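Local coordinates for protein GCN5 like acetylase + bromodomain (Cryptosporidium parvum, PDB 4LDF) that probably acetylates histone H3 as a GCN5-family enzyme, the piece described here being its bromodomain, a module that in relatives recognises acetylated lysine, at residues W19-T24 with A104-M109; Q57-K62 with S72-E77. One frame throughout, in Å; residues are numbered along the deposited sequence.

Interaction 1: residues W19-T24 with A104-M109; sequences WQLLDT and AFIWPM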
loop_
_atom_site.group_PDB
_atom_site.type_symbol
_atom_site.label_atom_id
_atom_site.label_comp_id
_atom_site.label_asym_id
_atom_site.label_seq_id
_atom_site.Cartn_x
_atom_site.Cartn_y
_atom_site.Cartn_z
ATOM N N TRP A 19 -4.488 -9.273 -3.224
ATOM C CA TRP A 19 -5.614 -8.775 -2.418
ATOM C C TRP A 19 -5.467 -9.188 -0.946
ATOM O O TRP A 19 -5.650 -8.338 -0.069
ATOM C CB TRP A 19 -6.977 -9.208 -2.999
ATOM C CG TRP A 19 -8.140 -8.461 -2.409
ATOM C CD1 TRP A 19 -8.711 -7.318 -2.898
ATOM C CD2 TRP A 19 -8.772 -8.717 -1.143
ATOM N NE1 TRP A 19 -9.710 -6.891 -2.054
ATOM C CE2 TRP A 19 -9.764 -7.727 -0.963
ATOM C CE3 TRP A 19 -8.620 -9.709 -0.161
ATOM C CZ2 TRP A 19 -10.562 -7.670 0.186
ATOM C CZ3 TRP A 19 -9.420 -9.662 0.971
ATOM C CH2 TRP A 19 -10.396 -8.670 1.124
ATOM N N GLN A 20 -5.102 -10.481 -0.671
ATOM C CA GLN A 20 -4.943 -10.974 0.704
ATOM C C GLN A 20 -3.738 -10.392 1.457
ATOM O O GLN A 20 -3.780 -10.237 2.689
ATOM C CB GLN A 20 -4.999 -12.502 0.772
ATOM C CG GLN A 20 -6.394 -13.051 0.459
ATOM C CD GLN A 20 -6.499 -14.535 0.695
ATOM O OE1 GLN A 20 -5.790 -15.120 1.518
ATOM N NE2 GLN A 20 -7.408 -15.167 -0.012
ATOM N N LEU A 21 -2.674 -10.059 0.717
ATOM C CA LEU A 21 -1.498 -9.376 1.272
ATOM C C LEU A 21 -1.962 -7.977 1.729
ATOM O O LEU A 21 -1.640 -7.543 2.826
ATOM C CB LEU A 21 -0.405 -9.271 0.195
ATOM C CG LEU A 21 0.847 -8.458 0.484
ATOM C CD1 LEU A 21 2.037 -9.021 -0.282
ATOM C CD2 LEU A 21 0.668 -6.987 0.109
ATOM N N LEU A 22 -2.725 -7.308 0.888
ATOM C CA LEU A 22 -3.251 -5.972 1.140
ATOM C C LEU A 22 -4.231 -5.997 2.299
ATOM O O LEU A 22 -4.184 -5.106 3.137
ATOM C CB LEU A 22 -3.885 -5.395 -0.116
ATOM C CG LEU A 22 -2.923 -4.987 -1.243
ATOM C CD1 LEU A 22 -3.693 -4.845 -2.543
ATOM C CD2 LEU A 22 -2.186 -3.673 -0.916
ATOM N N ASP A 23 -5.057 -7.060 2.383
ATOM C CA ASP A 23 -5.980 -7.277 3.496
ATOM C C ASP A 23 -5.187 -7.498 4.786
ATOM O O ASP A 23 -5.479 -6.835 5.764
ATOM C CB ASP A 23 -6.989 -8.415 3.226
ATOM C CG ASP A 23 -8.204 -8.366 4.148
ATOM O OD1 ASP A 23 -8.559 -9.414 4.715
ATOM O OD2 ASP A 23 -8.772 -7.260 4.335
ATOM N N THR A 24 -4.135 -8.342 4.763
ATOM C CA THR A 24 -3.273 -8.539 5.937
ATOM C C THR A 24 -2.687 -7.194 6.380
ATOM O O THR A 24 -2.742 -6.860 7.573
ATOM C CB THR A 24 -2.145 -9.560 5.643
ATOM O OG1 THR A 24 -2.737 -10.842 5.537
ATOM C CG2 THR A 24 -1.078 -9.608 6.764
ATOM N N ALA A 104 8.296 -3.246 6.732
ATOM C CA ALA A 104 9.067 -4.351 7.299
ATOM C C ALA A 104 8.140 -5.512 7.643
ATOM O O ALA A 104 8.506 -6.662 7.425
ATOM C CB ALA A 104 9.806 -3.888 8.551
ATOM N N PHE A 105 6.929 -5.212 8.156
ATOM C CA PHE A 105 5.932 -6.227 8.524
ATOM C C PHE A 105 5.424 -7.010 7.294
ATOM O O PHE A 105 5.320 -8.234 7.367
ATOM C CB PHE A 105 4.754 -5.567 9.285
ATOM C CG PHE A 105 3.462 -6.351 9.341
ATOM C CD1 PHE A 105 3.272 -7.344 10.298
ATOM C CD2 PHE A 105 2.415 -6.070 8.461
ATOM C CE1 PHE A 105 2.076 -8.072 10.347
ATOM C CE2 PHE A 105 1.211 -6.776 8.532
ATOM C CZ PHE A 105 1.055 -7.787 9.458
ATOM N N ILE A 106 5.110 -6.301 6.184
ATOM C CA ILE A 106 4.531 -6.895 4.961
ATOM C C ILE A 106 5.506 -7.469 3.915
ATOM O O ILE A 106 5.091 -8.318 3.112
ATOM C CB ILE A 106 3.440 -5.977 4.326
ATOM C CG1 ILE A 106 2.335 -6.783 3.583
ATOM C CG2 ILE A 106 4.057 -4.904 3.426
ATOM C CD1 ILE A 106 1.452 -7.726 4.466
ATOM N N TRP A 107 6.773 -7.008 3.913
ATOM C CA TRP A 107 7.806 -7.471 2.967
ATOM C C TRP A 107 7.989 -9.002 2.954
ATOM O O TRP A 107 8.056 -9.544 1.847
ATOM C CB TRP A 107 9.128 -6.684 3.074
ATOM C CG TRP A 107 9.512 -5.987 1.793
ATOM C CD1 TRP A 107 10.647 -6.186 1.056
ATOM C CD2 TRP A 107 8.764 -4.965 1.107
ATOM N NE1 TRP A 107 10.628 -5.393 -0.066
ATOM C CE2 TRP A 107 9.495 -4.618 -0.052
ATOM C CE3 TRP A 107 7.513 -4.347 1.331
ATOM C CZ2 TRP A 107 9.019 -3.679 -0.986
ATOM C CZ3 TRP A 107 7.078 -3.378 0.440
ATOM C CH2 TRP A 107 7.825 -3.057 -0.705
ATOM N N PRO A 108 8.001 -9.731 4.109
ATOM C CA PRO A 108 8.070 -11.206 4.045
ATOM C C PRO A 108 6.935 -11.827 3.208
ATOM O O PRO A 108 7.205 -12.739 2.430
ATOM C CB PRO A 108 7.932 -11.634 5.512
ATOM C CG PRO A 108 8.425 -10.492 6.291
ATOM C CD PRO A 108 7.983 -9.276 5.517
ATOM N N MET A 109 5.680 -11.348 3.371
ATOM C CA MET A 109 4.518 -11.866 2.619
ATOM C C MET A 109 4.658 -11.559 1.122
ATOM O O MET A 109 4.252 -12.372 0.306
ATOM C CB MET A 109 3.198 -11.276 3.166
ATOM C CG MET A 109 1.945 -11.898 2.561
ATOM S SD MET A 109 0.445 -11.424 3.437
ATOM C CE MET A 109 -0.662 -12.661 2.809
#
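Leu21 and Ile106 form the tight, buried half of this contact. The branch carbon CG of Leu21 lies 3.8 Å from CG1 of Ile106, and the two side chains pass each other at a slant. In Ile106 chi1, measured to CG1, is -149°, which puts CG2 in the hindered place between the backbone N and the carbonyl carbon, while the CG1 branch runs across to the facing helix, where CD1 ends 3.5 Å from the carbonyl O of Leu21. The same core continues into helix 71-88, Leu21 resting on Phe74 and Ile106 on Leu78. The two segments belong to helices 14-27 and 93-110, the first and last long helices of the bromodomain's left-handed four-helix bundle, and they run nearly antiparallel, at 156°. No hydrogen bond joins them; the grip is apolar. Towards solvent the packing is looser, made by Met109, Thr24 and Phe105, mostly at 3.9 to 4.0 Å. Met109, with CG anti to its backbone N (chi1 -173°) and the chain extended beyond, reaches across to helix 14-27 and slides past Leu21 in the opposite direction. Its SD comes 3.6 Å from CA of Leu21 and stands 3.9 Å from OG1 of Thr24, while CE approaches the carbonyl O of Gln20. The methyl CG2 of Thr24 is shared: it lies 3.9 Å from CD1 of Ile106 and meets the exposed Phe105 ring obliquely, 3.9 Å from CZ. That ring also pairs edge-to-face with His28, just past the end of helix 14-27.

Interaction 2: residues Q57-K62 with S72-E77; sequences QTMKRK and SEFSSE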
loop_
_atom_site.group_PDB
_atom_site.type_symbol
_atom_site.label_atom_id
_atom_site.label_comp_id
_atom_site.label_asym_id
_atom_site.label_seq_id
_atom_site.Cartn_x
_atom_site.Cartn_y
_atom_site.Cartn_z
ATOM N N GLN A 57 -7.084 0.798 -0.630
ATOM C CA GLN A 57 -8.370 0.644 -1.306
ATOM C C GLN A 57 -8.160 0.651 -2.829
ATOM O O GLN A 57 -8.755 -0.177 -3.524
ATOM C CB GLN A 57 -9.340 1.755 -0.830
ATOM C CG GLN A 57 -10.737 1.750 -1.431
ATOM C CD GLN A 57 -11.489 3.003 -1.020
ATOM O OE1 GLN A 57 -11.492 4.023 -1.723
ATOM N NE2 GLN A 57 -12.088 2.976 0.163
ATOM N N THR A 58 -7.273 1.545 -3.329
ATOM C CA THR A 58 -6.919 1.659 -4.747
ATOM C C THR A 58 -6.262 0.341 -5.210
ATOM O O THR A 58 -6.687 -0.217 -6.217
ATOM C CB THR A 58 -6.029 2.903 -4.987
ATOM O OG1 THR A 58 -6.782 4.078 -4.684
ATOM C CG2 THR A 58 -5.480 2.989 -6.415
ATOM N N MET A 59 -5.251 -0.152 -4.473
ATOM C CA MET A 59 -4.552 -1.401 -4.804
ATOM C C MET A 59 -5.463 -2.633 -4.702
ATOM O O MET A 59 -5.369 -3.513 -5.556
ATOM C CB MET A 59 -3.257 -1.547 -3.998
ATOM C CG MET A 59 -2.203 -0.518 -4.390
ATOM S SD MET A 59 -0.615 -0.640 -3.549
ATOM C CE MET A 59 -1.037 -0.111 -1.910
ATOM N N LYS A 60 -6.366 -2.674 -3.687
ATOM C CA LYS A 60 -7.352 -3.755 -3.497
ATOM C C LYS A 60 -8.315 -3.775 -4.679
ATOM O O LYS A 60 -8.669 -4.862 -5.133
ATOM C CB LYS A 60 -8.132 -3.596 -2.192
ATOM C CG LYS A 60 -7.531 -4.366 -1.025
ATOM C CD LYS A 60 -8.405 -4.223 0.214
ATOM C CE LYS A 60 -7.972 -5.167 1.298
ATOM N NZ LYS A 60 -8.885 -5.152 2.468
ATOM N N ARG A 61 -8.720 -2.580 -5.190
ATOM C CA ARG A 61 -9.618 -2.430 -6.349
ATOM C C ARG A 61 -8.939 -2.981 -7.591
ATOM O O ARG A 61 -9.562 -3.710 -8.364
ATOM C CB ARG A 61 -9.949 -0.953 -6.608
ATOM C CG ARG A 61 -11.377 -0.545 -6.298
ATOM C CD ARG A 61 -11.831 0.724 -7.032
ATOM N NE ARG A 61 -10.772 1.709 -7.306
ATOM C CZ ARG A 61 -10.252 2.546 -6.411
ATOM N NH1 ARG A 61 -9.321 3.418 -6.773
ATOM N NH2 ARG A 61 -10.659 2.517 -5.150
ATOM N N LYS A 62 -7.673 -2.588 -7.808
ATOM C CA LYS A 62 -6.842 -3.047 -8.924
ATOM C C LYS A 62 -6.701 -4.586 -8.882
ATOM O O LYS A 62 -6.849 -5.240 -9.910
ATOM C CB LYS A 62 -5.466 -2.361 -8.896
ATOM C CG LYS A 62 -5.538 -0.853 -9.181
ATOM C CD LYS A 62 -4.160 -0.236 -9.426
ATOM C CE LYS A 62 -4.257 1.255 -9.592
ATOM N NZ LYS A 62 -2.923 1.889 -9.766
ATOM N N SER A 72 6.014 -7.237 -10.120
ATOM C CA SER A 72 6.788 -5.980 -10.113
ATOM C C SER A 72 5.916 -4.727 -10.122
ATOM O O SER A 72 6.178 -3.797 -9.353
ATOM C CB SER A 72 7.831 -5.937 -11.239
ATOM O OG SER A 72 7.237 -6.147 -12.510
ATOM N N GLU A 73 4.856 -4.735 -10.945
ATOM C CA GLU A 73 3.865 -3.657 -11.058
ATOM C C GLU A 73 3.256 -3.362 -9.680
ATOM O O GLU A 73 3.173 -2.200 -9.288
ATOM C CB GLU A 73 2.735 -4.071 -12.029
ATOM C CG GLU A 73 3.110 -3.978 -13.496
ATOM C CD GLU A 73 2.016 -4.302 -14.504
ATOM O OE1 GLU A 73 0.889 -4.660 -14.092
ATOM O OE2 GLU A 73 2.297 -4.201 -15.719
ATOM N N PHE A 74 2.865 -4.425 -8.927
ATOM C CA PHE A 74 2.280 -4.242 -7.602
ATOM C C PHE A 74 3.332 -3.819 -6.563
ATOM O O PHE A 74 3.086 -2.888 -5.795
ATOM C CB PHE A 74 1.511 -5.500 -7.139
ATOM C CG PHE A 74 1.142 -5.406 -5.681
ATOM C CD1 PHE A 74 0.214 -4.462 -5.240
ATOM C CD2 PHE A 74 1.769 -6.213 -4.734
ATOM C CE1 PHE A 74 -0.072 -4.320 -3.881
ATOM C CE2 PHE A 74 1.507 -6.047 -3.376
ATOM C CZ PHE A 74 0.575 -5.109 -2.962
ATOM N N SER A 75 4.482 -4.511 -6.521
ATOM C CA SER A 75 5.554 -4.204 -5.559
ATOM C C SER A 75 6.086 -2.772 -5.692
ATOM O O SER A 75 6.390 -2.156 -4.670
ATOM C CB SER A 75 6.668 -5.249 -5.593
ATOM O OG SER A 75 7.202 -5.424 -6.892
ATOM N N SER A 76 6.107 -2.207 -6.931
ATOM C CA SER A 76 6.524 -0.818 -7.176
ATOM C C SER A 76 5.514 0.141 -6.553
ATOM O O SER A 76 5.912 1.115 -5.917
ATOM C CB SER A 76 6.639 -0.528 -8.668
ATOM O OG SER A 76 7.449 -1.497 -9.307
ATOM N N GLU A 77 4.214 -0.141 -6.749
ATOM C CA GLU A 77 3.103 0.641 -6.232
ATOM C C GLU A 77 3.053 0.575 -4.705
ATOM O O GLU A 77 2.865 1.600 -4.064
ATOM C CB GLU A 77 1.767 0.137 -6.806
ATOM C CG GLU A 77 0.636 1.108 -6.494
ATOM C CD GLU A 77 -0.614 0.987 -7.335
ATOM O OE1 GLU A 77 -1.495 1.872 -7.213
ATOM O OE2 GLU A 77 -0.707 0.024 -8.130
#
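Lys62 and Glu77 supply the charged part of this contact, approaching from opposite directions. The ammonium NZ of Lys62 donates to OE1 of Glu77 at 2.9 Å, on the syn side and 24° out of the carboxylate plane; a second, weak bond from NZ reaches OE2 at 3.3 Å, so the salt bridge engages both oxygens. Lys62 is extended beyond CG, which lets it span the gap from helix 56-64, and its CD and CE lie alongside the same carboxylate. Each oxygen has another partner: Thr54 OG1 is hydrogen-bonded to OE1 and Tyr68 OH to OE2. This buried carboxylate is thus held by three partners, Lys62, Thr54 and Tyr68, which should limit its rotation and would be expected to favour its charged form.

The apolar part centres on Met59. Its chain bends at the last torsion, and SD meets the aliphatic stem of Glu77, 3.6 Å from CG, as the two side chains slide past each other. CG of Met59 lies 3.7 Å from CD of Glu77, placing that methylene beside the carboxylate carbon. Phe74 adds a Met-aromatic contact: SD sits 3.7 Å from CE1 and 4.9 Å from the ring centroid, 64° off the ring normal, with the two side chains crossing at about a right angle. Phe74 and Tyr68 also pair edge-to-face.

The helix axes run almost exactly antiparallel, at 171°, and stand 11.7 Å apart, a separation bridged by side chains alone. Helix 56-64 antiparallel to helix 71-88, with Leu22 of helix 14-27 against Met59 and helix 93-110 reached through Phe74 on Leu110, is the arrangement of the left-handed four-helix bundle of a bromodomain.

From the N terminus the chain enters helix 14-27, passes through a long, mostly loop region carrying the short helix 46-49 to helix 56-64, and turns back into helix 71-88. Interaction 2 closes that short connection, with nine residues between its segments. Helix 93-110 follows, and interaction 1 brings it back against the first helix, closing a loop of 79 residues in which interaction 2 is nested. Their centres are about 12 Å apart, yet they touch directly: Asp23 OD2 forms a salt bridge with Lys60 NZ at 2.8 Å, and CD2 of Leu21 lies 3.6 Å from CZ of Phe74. Helix 14-27, together with direct packing of helix 71-88 on helix 93-110, joins both pairs into one four-helix bundle.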